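Side-chain contacts in ribulose bisphosphate carboxylase (Pyrococcus horikoshii, PDB 2D69), which probably catalyses the addition of carbon dioxide and water to ribulose 1,5-bisphosphate, giving two molecules of 3-phosphoglycerate, within an archaeal AMP degradation pathway: residues L184-E189 against V368-G373; P153-V158 against D391-A396. All blocks are in the same frame, centred on the assembly; numbering follows the deposited sequence.

Overall arrangement
Both contacts belong to the α/β barrel of the catalytic domain, their centres about 12 Å apart. Strand 154-157 of interaction 2 runs between strands 184-186 and 368-370 of interaction 1, and probable hydrogen bonds tie it to both: Ile-369 N to Leu-154 O at 2.7 Å and Leu-184 N to Thr-155 O at 2.8 Å. Interaction 1 lies in the barrel interior and reaches the sulfate and the predicted magnesium ligands. Interaction 2 faces outward, joining the same sheet to helix 382-398; its Thr-155 side chain is about 10 Å from that of Lys-186 and about 7 Å from that of Ala-371, a predicted substrate-binding residue, both between nearest atoms.

Interaction 1: residues L184-E189 against V368-G373; sequences LLKDDE and VIQAGG. With SO4 (sulfate ion), chain E.
Leu-184 turns CG away from its own carbonyl carbon (chi1 -61°), whereas Val-368 sends CG1 away from its backbone N (chi1 177°), and the two branches meet inside the barrel. The methyls Leu-184 CD1 and Val-368 CG1 are 4.0 Å apart, the side chains crossing at about a right angle. Two residues further along both strands, the Lys-186 chain, extended as far as CE and turned at its last bond, passes Gln-370, with CD of the lysine 4.2 Å from CG of the glutamine. Beyond this aliphatic touch the polar ends part. Lys-186 NZ, without the carbamate expected of the activated enzyme, donates to Asp-187 O at 3.1 Å, approaching tilted 33° from the carbonyl plane. Gln-370 bends at chi2 and sets its amide between protein and anion: NE2 donates to sulfate O4 at 3.2 Å and also pairs with Ser-348 OG, while OE1 accepts the backbone N-H of Val-158. These bonds should restrain the amide's rotation. Lacking side chains, Gly-372 and Gly-373 let the anion come close to the backbone; Gly-373 N donates to O1 at 3.0 Å, and Gly-350 N adds another bond. Lys-162 bridges the carboxylates of Asp-188 and Glu-189. The arrangement is that of a TIM-barrel active site, with predicted magnesium ligands on one strand end and a glycine-rich anion pocket, consistent with a substrate phosphate site, on the other.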
loop_
_atom_site.group_PDB
_atom_site.type_symbol
_atom_site.label_atom_id
_atom_site.label_comp_id
_atom_site.label_asym_id
_atom_site.label_seq_id
_atom_site.Cartn_x
_atom_site.Cartn_y
_atom_site.Cartn_z
ATOM N N LEU A 184 25.985 27.043 -12.580
ATOM C CA LEU A 184 24.663 26.889 -12.057
ATOM C C LEU A 184 23.631 27.802 -12.734
ATOM O O LEU A 184 23.711 29.027 -12.655
ATOM C CB LEU A 184 24.739 27.211 -10.578
ATOM C CG LEU A 184 25.642 26.347 -9.708
ATOM C CD1 LEU A 184 25.632 26.899 -8.299
ATOM C CD2 LEU A 184 25.194 24.896 -9.747
ATOM N N LEU A 185 22.678 27.217 -13.464
ATOM C CA LEU A 185 21.538 27.946 -13.949
ATOM C C LEU A 185 20.690 28.182 -12.746
ATOM O O LEU A 185 20.600 27.308 -11.882
ATOM C CB LEU A 185 20.786 27.106 -14.955
ATOM C CG LEU A 185 19.503 27.737 -15.526
ATOM C CD1 LEU A 185 19.791 28.998 -16.353
ATOM C CD2 LEU A 185 18.757 26.703 -16.324
ATOM N N LYS A 186 20.056 29.341 -12.646
ATOM C CA LYS A 186 19.243 29.636 -11.487
ATOM C C LYS A 186 17.905 30.210 -11.916
ATOM O O LYS A 186 17.851 31.169 -12.660
ATOM C CB LYS A 186 19.982 30.574 -10.517
ATOM C CG LYS A 186 19.245 30.955 -9.243
ATOM C CD LYS A 186 20.059 31.848 -8.266
ATOM C CE LYS A 186 19.099 32.600 -7.270
ATOM N NZ LYS A 186 17.681 33.035 -7.786
ATOM N N ASP A 187 16.822 29.641 -11.418
ATOM C CA ASP A 187 15.501 30.231 -11.619
ATOM C C ASP A 187 15.330 31.431 -10.715
ATOM O O ASP A 187 15.780 31.399 -9.572
ATOM C CB ASP A 187 14.390 29.271 -11.195
ATOM C CG ASP A 187 14.151 28.144 -12.174
ATOM O OD1 ASP A 187 14.623 28.170 -13.341
ATOM O OD2 ASP A 187 13.463 27.163 -11.814
ATOM N N ASP A 188 14.566 32.413 -11.189
ATOM C CA ASP A 188 14.110 33.512 -10.394
ATOM C C ASP A 188 13.168 33.037 -9.314
ATOM O O ASP A 188 12.442 32.080 -9.498
ATOM C CB ASP A 188 13.343 34.520 -11.247
ATOM C CG ASP A 188 13.117 35.815 -10.519
ATOM O OD1 ASP A 188 11.958 36.097 -10.072
ATOM O OD2 ASP A 188 14.090 36.591 -10.331
ATOM N N GLU A 189 13.160 33.766 -8.202
ATOM C CA GLU A 189 12.310 33.453 -7.064
ATOM C C GLU A 189 10.813 33.446 -7.375
ATOM O O GLU A 189 10.040 32.785 -6.703
ATOM C CB GLU A 189 12.632 34.398 -5.891
ATOM C CG GLU A 189 12.121 35.846 -5.990
ATOM C CD GLU A 189 12.979 36.786 -6.832
ATOM O OE1 GLU A 189 12.528 37.956 -7.058
ATOM O OE2 GLU A 189 14.073 36.365 -7.305
ATOM N N VAL A 368 29.258 31.166 -3.851
ATOM C CA VAL A 368 28.563 31.024 -5.099
ATOM C C VAL A 368 28.316 32.418 -5.609
ATOM O O VAL A 368 27.721 33.233 -4.886
ATOM C CB VAL A 368 27.250 30.303 -4.903
ATOM C CG1 VAL A 368 26.504 30.227 -6.208
ATOM C CG2 VAL A 368 27.479 28.894 -4.309
ATOM N N ILE A 369 28.730 32.697 -6.844
ATOM C CA ILE A 369 28.670 34.080 -7.343
ATOM C C ILE A 369 27.599 34.169 -8.415
ATOM O O ILE A 369 27.727 33.544 -9.471
ATOM C CB ILE A 369 30.012 34.468 -7.924
ATOM C CG1 ILE A 369 31.049 34.560 -6.815
ATOM C CG2 ILE A 369 29.920 35.797 -8.668
ATOM C CD1 ILE A 369 32.465 34.633 -7.351
ATOM N N GLN A 370 26.515 34.873 -8.127
ATOM C CA GLN A 370 25.416 34.977 -9.087
ATOM C C GLN A 370 25.621 36.286 -9.863
ATOM O O GLN A 370 25.592 37.361 -9.262
ATOM C CB GLN A 370 24.056 35.003 -8.390
ATOM C CG GLN A 370 22.822 34.840 -9.346
ATOM C CD GLN A 370 22.541 36.063 -10.255
ATOM O OE1 GLN A 370 22.380 35.908 -11.484
ATOM N NE2 GLN A 370 22.490 37.277 -9.670
ATOM N N ALA A 371 25.802 36.184 -11.168
ATOM C CA ALA A 371 26.050 37.360 -11.994
ATOM C C ALA A 371 25.179 37.382 -13.226
ATOM O O ALA A 371 25.686 37.395 -14.358
ATOM C CB ALA A 371 27.506 37.474 -12.365
ATOM N N GLY A 372 23.884 37.536 -12.969
ATOM C CA GLY A 372 22.837 37.813 -13.941
ATOM C C GLY A 372 23.039 38.834 -15.043
ATOM O O GLY A 372 23.350 38.460 -16.171
ATOM N N GLY A 373 22.809 40.114 -14.726
ATOM C CA GLY A 373 22.854 41.181 -15.696
ATOM C C GLY A 373 24.190 41.241 -16.393
ATOM O O GLY A 373 24.223 41.440 -17.591
HETATM S S SO4 E . 21.786 40.908 -11.150
HETATM O O1 SO4 E . 21.390 41.486 -12.424
HETATM O O2 SO4 E . 22.062 41.946 -10.186
HETATM O O3 SO4 E . 20.658 40.128 -10.679
HETATM O O4 SO4 E . 22.924 40.025 -11.336
#

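Interaction 2: residues P153-V158 against D391-A396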
loop_
_atom_site.group_PDB
_atom_site.type_symbol
_atom_site.label_atom_id
_atom_site.label_comp_id
_atom_site.label_asym_id
_atom_site.label_seq_id
_atom_site.Cartn_x
_atom_site.Cartn_y
_atom_site.Cartn_z
ATOM N N PRO A 153 35.460 29.950 -6.543
ATOM C CA PRO A 153 34.022 30.120 -6.318
ATOM C C PRO A 153 33.235 29.511 -7.489
ATOM O O PRO A 153 33.704 29.391 -8.614
ATOM C CB PRO A 153 33.818 31.639 -6.230
ATOM C CG PRO A 153 35.054 32.246 -6.683
ATOM C CD PRO A 153 36.170 31.226 -6.607
ATOM N N LEU A 154 32.020 29.117 -7.201
ATOM C CA LEU A 154 31.113 28.628 -8.240
ATOM C C LEU A 154 30.387 29.828 -8.818
ATOM O O LEU A 154 30.271 30.859 -8.155
ATOM C CB LEU A 154 30.106 27.643 -7.652
ATOM C CG LEU A 154 30.616 26.252 -7.250
ATOM C CD1 LEU A 154 29.546 25.535 -6.405
ATOM C CD2 LEU A 154 30.878 25.432 -8.465
ATOM N N THR A 155 29.966 29.693 -10.078
ATOM C CA THR A 155 29.168 30.707 -10.748
ATOM C C THR A 155 27.728 30.278 -11.031
ATOM O O THR A 155 27.420 29.098 -11.233
ATOM C CB THR A 155 29.803 31.124 -12.027
ATOM O OG1 THR A 155 29.848 30.011 -12.923
ATOM C CG2 THR A 155 31.226 31.591 -11.816
ATOM N N ALA A 156 26.855 31.283 -11.025
ATOM C CA ALA A 156 25.427 31.128 -11.217
ATOM C C ALA A 156 24.915 32.290 -12.036
ATOM O O ALA A 156 25.450 33.408 -11.955
ATOM C CB ALA A 156 24.722 31.105 -9.888
ATOM N N THR A 157 23.880 32.011 -12.838
ATOM C CA THR A 157 23.148 33.033 -13.557
ATOM C C THR A 157 21.627 32.794 -13.600
ATOM O O THR A 157 21.169 31.734 -14.003
ATOM C CB THR A 157 23.693 33.135 -14.948
ATOM O OG1 THR A 157 24.981 33.771 -14.889
ATOM C CG2 THR A 157 22.912 34.130 -15.767
ATOM N N VAL A 158 20.865 33.803 -13.195
ATOM C CA VAL A 158 19.418 33.858 -13.449
ATOM C C VAL A 158 19.214 34.553 -14.794
ATOM O O VAL A 158 19.698 35.657 -14.982
ATOM C CB VAL A 158 18.693 34.751 -12.434
ATOM C CG1 VAL A 158 17.163 34.683 -12.655
ATOM C CG2 VAL A 158 19.073 34.373 -11.005
ATOM N N ASP A 391 36.687 33.742 -16.682
ATOM C CA ASP A 391 38.068 34.143 -16.900
ATOM C C ASP A 391 38.484 35.153 -15.855
ATOM O O ASP A 391 39.614 35.112 -15.374
ATOM C CB ASP A 391 38.234 34.754 -18.260
ATOM C CG ASP A 391 38.232 33.723 -19.375
ATOM O OD1 ASP A 391 38.372 32.489 -19.144
ATOM O OD2 ASP A 391 38.116 34.074 -20.536
ATOM N N ALA A 392 37.584 36.055 -15.478
ATOM C CA ALA A 392 37.915 37.014 -14.443
ATOM C C ALA A 392 38.157 36.315 -13.103
ATOM O O ALA A 392 39.009 36.746 -12.355
ATOM C CB ALA A 392 36.842 38.103 -14.312
ATOM N N ILE A 393 37.408 35.255 -12.798
ATOM C CA ILE A 393 37.598 34.496 -11.556
ATOM C C ILE A 393 38.933 33.721 -11.612
ATOM O O ILE A 393 39.692 33.730 -10.653
ATOM C CB ILE A 393 36.389 33.552 -11.292
ATOM C CG1 ILE A 393 35.143 34.366 -10.923
ATOM C CG2 ILE A 393 36.691 32.574 -10.199
ATOM C CD1 ILE A 393 33.860 33.636 -11.201
ATOM N N ASP A 394 39.267 33.115 -12.749
ATOM C CA ASP A 394 40.541 32.402 -12.845
ATOM C C ASP A 394 41.695 33.387 -12.611
ATOM O O ASP A 394 42.639 33.058 -11.922
ATOM C CB ASP A 394 40.701 31.727 -14.193
ATOM C CG ASP A 394 39.839 30.512 -14.349
ATOM O OD1 ASP A 394 39.400 29.923 -13.344
ATOM O OD2 ASP A 394 39.568 30.072 -15.476
ATOM N N ALA A 395 41.595 34.600 -13.168
ATOM C CA ALA A 395 42.579 35.645 -12.947
ATOM C C ALA A 395 42.641 36.113 -11.487
ATOM O O ALA A 395 43.718 36.246 -10.928
ATOM C CB ALA A 395 42.326 36.830 -13.880
ATOM N N ALA A 396 41.506 36.425 -10.883
ATOM C CA ALA A 396 41.518 36.833 -9.490
ATOM C C ALA A 396 42.271 35.767 -8.652
ATOM O O ALA A 396 43.123 36.093 -7.863
ATOM C CB ALA A 396 40.089 37.031 -8.971
#
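Helix 382-398 packs outside the barrel strand 154-157, and the two backbones come nearest where Pro-153, just before the strand, faces Ile-393, their CA atoms 7.7 Å apart. Within 391-396, Ile-393 alone touches residues 153-158, and it divides its branches between two partners. Its CG2 methyl, anti to the backbone N, lies against one face of the Pro-153 ring, beside the CG-CD bond, 3.9 Å from each of these two carbons. The isoleucine branch and the ring point opposite ways as they pass. The longer branch reaches further along the strand, where Ile-393 CD1 meets the methyl CG2 of Thr-155 at 3.4 Å, closer than two methyls normally come. Thr-155 presents carbon here because its CG2 is anti to the carbonyl carbon, with OG1 placed between the backbone N and that carbon (chi1 64°); the hydroxyl is hydrogen-bonded elsewhere in the structure. Neighbouring side chains add to the packing. Leu-389 and the side chain of Arg-390, on the same helix, also touch Thr-155, while Ile-397 reaches Pro-153. From helix 356-363, Met-356 packs on Ile-393 and Ile-360 on Pro-153. This is the sheet-to-helix packing of a TIM barrel, here between the first strand of the parallel sheet and helix 382-398, the second helix after the last strand, 368-370. With methyl and ring carbons alone meeting across it, the contact rests on dispersion and burial of apolar surface, so between these two segments the fit probably depends on shape more than on directional bonds.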